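Local coordinates for bromodomain adjacent to zinc finger domain protein 2B (Homo sapiens, PDB 6FI1), which probably reads the N-terminal tail of histone H3 through its zinc-binding PHD finger, at residues Lys14-Glu19 against Gly30-Cys35. Numbering follows the deposited sequence.
With ZN (zinc ion), chain C; D3H (~{N}-(4-aminophenyl)-2-azanyl-ethanamide), chain E.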
ATOM      1  N   LYS A  14       1.464 -10.413   3.613  1.00 57.84           N
ATOM      2  CA  LYS A  14       0.508 -10.699   4.659  1.00 60.67           C
ATOM      3  C   LYS A  14      -0.476  -9.557   4.755  1.00 61.08           C
ATOM      4  O   LYS A  14      -0.114  -8.400   4.559  1.00 62.01           O
ATOM      5  CB  LYS A  14       1.190 -10.817   6.016  1.00 64.11           C
ATOM      6  CG  LYS A  14       2.292 -11.861   6.134  1.00 67.34           C
ATOM      7  CD  LYS A  14       3.153 -11.583   7.353  1.00 70.76           C
ATOM      8  CE  LYS A  14       2.323 -11.438   8.633  1.00 73.41           C
ATOM      9  NZ  LYS A  14       3.124 -11.737   9.858  1.00 76.90           N
ATOM     10  N   GLY A  15      -1.713  -9.886   5.104  1.00 65.52           N
ATOM     11  CA  GLY A  15      -2.808  -8.917   5.160  1.00 63.85           C
ATOM     12  C   GLY A  15      -3.116  -8.417   6.556  1.00 65.67           C
ATOM     13  O   GLY A  15      -4.071  -7.668   6.729  1.00 66.61           O
ATOM     14  N   ASP A  16      -2.305  -8.789   7.551  1.00 67.13           N
ATOM     15  CA  ASP A  16      -2.524  -8.323   8.925  1.00 69.84           C
ATOM     16  C   ASP A  16      -2.218  -6.814   9.099  1.00 68.19           C
ATOM     17  O   ASP A  16      -1.826  -6.151   8.180  1.00 65.71           O
ATOM     18  CB  ASP A  16      -1.682  -9.154   9.878  1.00 73.79           C
ATOM     19  CG  ASP A  16      -0.238  -8.744   9.867  1.00 75.32           C
ATOM     20  OD1 ASP A  16       0.213  -8.307   8.791  1.00 75.49           O
ATOM     21  OD2 ASP A  16       0.443  -8.847  10.921  1.00 80.78           O
ATOM     22  N   ASN A  17      -2.395  -6.285  10.295  1.00 72.60           N
ATOM     23  CA  ASN A  17      -2.227  -4.852  10.571  1.00 73.10           C
ATOM     24  C   ASN A  17      -2.856  -3.901   9.565  1.00 69.87           C
ATOM     25  O   ASN A  17      -2.312  -2.845   9.269  1.00 68.50           O
ATOM     26  CB  ASN A  17      -0.756  -4.515  10.765  1.00 73.38           C
ATOM     27  CG  ASN A  17      -0.135  -5.286  11.899  1.00 77.92           C
ATOM     28  OD1 ASN A  17       0.763  -6.102  11.676  1.00 78.64           O
ATOM     29  ND2 ASN A  17      -0.602  -5.031  13.131  1.00 82.31           N
ATOM     30  N   GLU A  18      -4.037  -4.254   9.094  1.00 72.82           N
ATOM     31  CA  GLU A  18      -4.837  -3.404   8.219  1.00 74.75           C
ATOM     32  C   GLU A  18      -4.741  -1.877   8.470  1.00 73.56           C
ATOM     33  O   GLU A  18      -4.671  -1.120   7.514  1.00 72.15           O
ATOM     34  CB  GLU A  18      -6.304  -3.897   8.228  1.00 81.42           C
ATOM     35  CG  GLU A  18      -6.569  -5.031   7.221  1.00 84.36           C
ATOM     36  CD  GLU A  18      -7.853  -5.840   7.482  1.00 90.80           C
ATOM     37  OE1 GLU A  18      -8.762  -5.844   6.604  1.00 90.69           O
ATOM     38  OE2 GLU A  18      -7.950  -6.487   8.555  1.00 95.06           O
ATOM     39  N   GLU A  19      -4.714  -1.417   9.719  1.00 76.68           N
ATOM     40  CA  GLU A  19      -4.523   0.028   9.978  1.00 78.45           C
ATOM     41  C   GLU A  19      -3.204   0.635   9.428  1.00 72.91           C
ATOM     42  O   GLU A  19      -3.131   1.842   9.162  1.00 75.78           O
ATOM     43  CB  GLU A  19      -4.637   0.386  11.471  1.00 83.80           C
ATOM     44  CG  GLU A  19      -4.362   1.882  11.679  1.00 86.93           C
ATOM     45  CD  GLU A  19      -4.731   2.451  13.024  1.00 93.59           C
ATOM     46  OE1 GLU A  19      -5.456   1.783  13.787  1.00 97.58           O
ATOM     47  OE2 GLU A  19      -4.278   3.590  13.293  1.00 93.74           O
ATOM     48  N   GLY A  30      -1.051  -3.095  -2.061  1.00 47.02           N
ATOM     49  CA  GLY A  30      -0.955  -2.838  -0.639  1.00 43.92           C
ATOM     50  C   GLY A  30       0.488  -2.876  -0.260  1.00 40.88           C
ATOM     51  O   GLY A  30       1.287  -3.515  -0.904  1.00 37.63           O
ATOM     52  N   CYS A  31       0.814  -2.116   0.763  1.00 41.61           N
ATOM     53  CA  CYS A  31       2.104  -2.181   1.382  1.00 40.35           C
ATOM     54  C   CYS A  31       2.024  -1.628   2.814  1.00 39.50           C
ATOM     55  O   CYS A  31       1.549  -0.544   3.031  1.00 38.91           O
ATOM     56  CB  CYS A  31       3.120  -1.404   0.556  1.00 40.03           C
ATOM     57  SG  CYS A  31       4.756  -1.820   1.122  1.00 44.80           S
ATOM     58  N   HIS A  32       2.463  -2.393   3.790  1.00 40.81           N
ATOM     59  CA  HIS A  32       2.531  -1.900   5.172  1.00 42.38           C
ATOM     60  C   HIS A  32       3.473  -0.730   5.227  1.00 41.19           C
ATOM     61  O   HIS A  32       4.506  -0.725   4.538  1.00 38.89           O
ATOM     62  CB  HIS A  32       3.137  -2.932   6.092  1.00 44.20           C
ATOM     63  CG  HIS A  32       2.281  -4.111   6.307  1.00 46.04           C
ATOM     64  ND1 HIS A  32       2.721  -5.386   6.064  1.00 47.54           N
ATOM     65  CD2 HIS A  32       1.018  -4.220   6.788  1.00 47.99           C
ATOM     66  CE1 HIS A  32       1.756  -6.236   6.366  1.00 50.90           C
ATOM     67  NE2 HIS A  32       0.717  -5.553   6.826  1.00 49.68           N
ATOM     68  N   THR A  33       3.140   0.244   6.059  1.00 41.42           N
ATOM     69  CA  THR A  33       3.996   1.412   6.244  1.00 41.43           C
ATOM     70  C   THR A  33       5.394   0.961   6.697  1.00 43.39           C
ATOM     71  O   THR A  33       6.426   1.504   6.296  1.00 44.86           O
ATOM     72  CB  THR A  33       3.425   2.358   7.323  1.00 42.89           C
ATOM     73  OG1 THR A  33       3.025   1.601   8.457  1.00 42.88           O
ATOM     74  CG2 THR A  33       2.241   3.116   6.845  1.00 42.66           C
ATOM     75  N   TYR A  34       5.411  -0.019   7.584  1.00 45.84           N
ATOM     76  CA  TYR A  34       6.660  -0.512   8.171  1.00 46.85           C
ATOM     77  C   TYR A  34       7.491  -1.379   7.187  1.00 47.26           C
ATOM     78  O   TYR A  34       8.680  -1.592   7.409  1.00 51.56           O
ATOM     79  CB  TYR A  34       6.385  -1.239   9.506  1.00 46.42           C
ATOM     80  CG  TYR A  34       5.407  -2.414   9.442  1.00 44.34           C
ATOM     81  CD1 TYR A  34       5.835  -3.692   9.064  1.00 42.17           C
ATOM     82  CD2 TYR A  34       4.055  -2.244   9.747  1.00 43.81           C
ATOM     83  CE1 TYR A  34       4.960  -4.740   8.996  1.00 41.67           C
ATOM     84  CE2 TYR A  34       3.163  -3.305   9.689  1.00 42.68           C
ATOM     85  CZ  TYR A  34       3.617  -4.549   9.327  1.00 41.98           C
ATOM     86  OH  TYR A  34       2.732  -5.622   9.278  1.00 42.69           O
ATOM     87  N   CYS A  35       6.870  -1.879   6.129  1.00 46.82           N
ATOM     88  CA  CYS A  35       7.575  -2.626   5.080  1.00 47.98           C
ATOM     89  C   CYS A  35       8.218  -1.730   4.040  1.00 47.10           C
ATOM     90  O   CYS A  35       9.170  -2.107   3.377  1.00 48.88           O
ATOM     91  CB  CYS A  35       6.643  -3.643   4.419  1.00 47.87           C
ATOM     92  SG  CYS A  35       6.336  -5.034   5.529  1.00 53.72           S
TER
HETATM   93 ZN    ZN C2001       4.235  -5.782   4.965  1.00 43.53          ZN
HETATM   94  C4  D3H E2003      -5.182   4.781   4.764  1.00 63.66           C
HETATM   95  C5  D3H E2003      -4.632   3.548   5.186  1.00 63.63           C
HETATM   96  C6  D3H E2003      -4.573   3.207   6.535  1.00 64.41           C
HETATM   97  C7  D3H E2003      -5.097   4.461   2.377  1.00 67.54           C
HETATM   98  C8  D3H E2003      -5.349   5.229   1.054  1.00 68.77           C
HETATM   99  N1  D3H E2003      -5.307   5.225   3.488  1.00 63.70           N
HETATM  100  N2  D3H E2003      -5.768   4.319  -0.032  1.00 68.96           N
HETATM  101  C3  D3H E2003      -5.660   5.650   5.751  1.00 64.78           C
HETATM  102  N3  D3H E2003      -5.007   3.805   8.792  1.00 69.79           N
HETATM  103  C2  D3H E2003      -5.592   5.316   7.102  1.00 64.41           C
HETATM  104  C1  D3H E2003      -5.057   4.097   7.498  1.00 65.22           C
HETATM  105  O1  D3H E2003      -4.757   3.272   2.338  1.00 64.42           O
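H32 reaches the loop 14-19 with the outer edge of its imidazole, where NE2 donates a hydrogen bond to D16 O at 2.9 Å and a fairly straight 160°. The oxygen lies close to the ring plane, although NE2 sits above the carbonyl plane of D16. K14 O comes to 3.4 Å from H32 CE1, and the D16 carboxylate turns back to the same part of the ring, OD1 3.5 Å from CE1, its plane almost perpendicular to the imidazole.

Y34 covers one face of H32: its OH lies over the ring centre, while H32 CB sits 3.5 Å above the middle of the phenol ring. CG of Y34 stands between its backbone N and carbonyl carbon (chi1 57°), a torsion that folds the phenol back over H32 toward N17, whose CB lies 4.0 Å from Y34 OH. A leucine at Y34 would probably uncover this imidazole face and leave the N17 side without the hydroxyl beside it.

ND1 of H32 binds the zinc ion at 1.9 Å. With metal and carbonyl gripping its two nitrogens, the ring can hardly flip, and the zinc probably sharpens NE2 as a donor. C35 SG is a second ligand; C9 and C12 complete this three-cysteine, one-histidine site of the PHD finger.

At the far end of the loop, E19 O accepts a 2.7 Å hydrogen bond from N3 of the bound anilide, which L23 and D25 also hold. H32 ends strand 30-32, packing on L21 of the antiparallel strand 21-23; backbone hydrogen bonds join C31 to L22 there and T33 to L20 just before it.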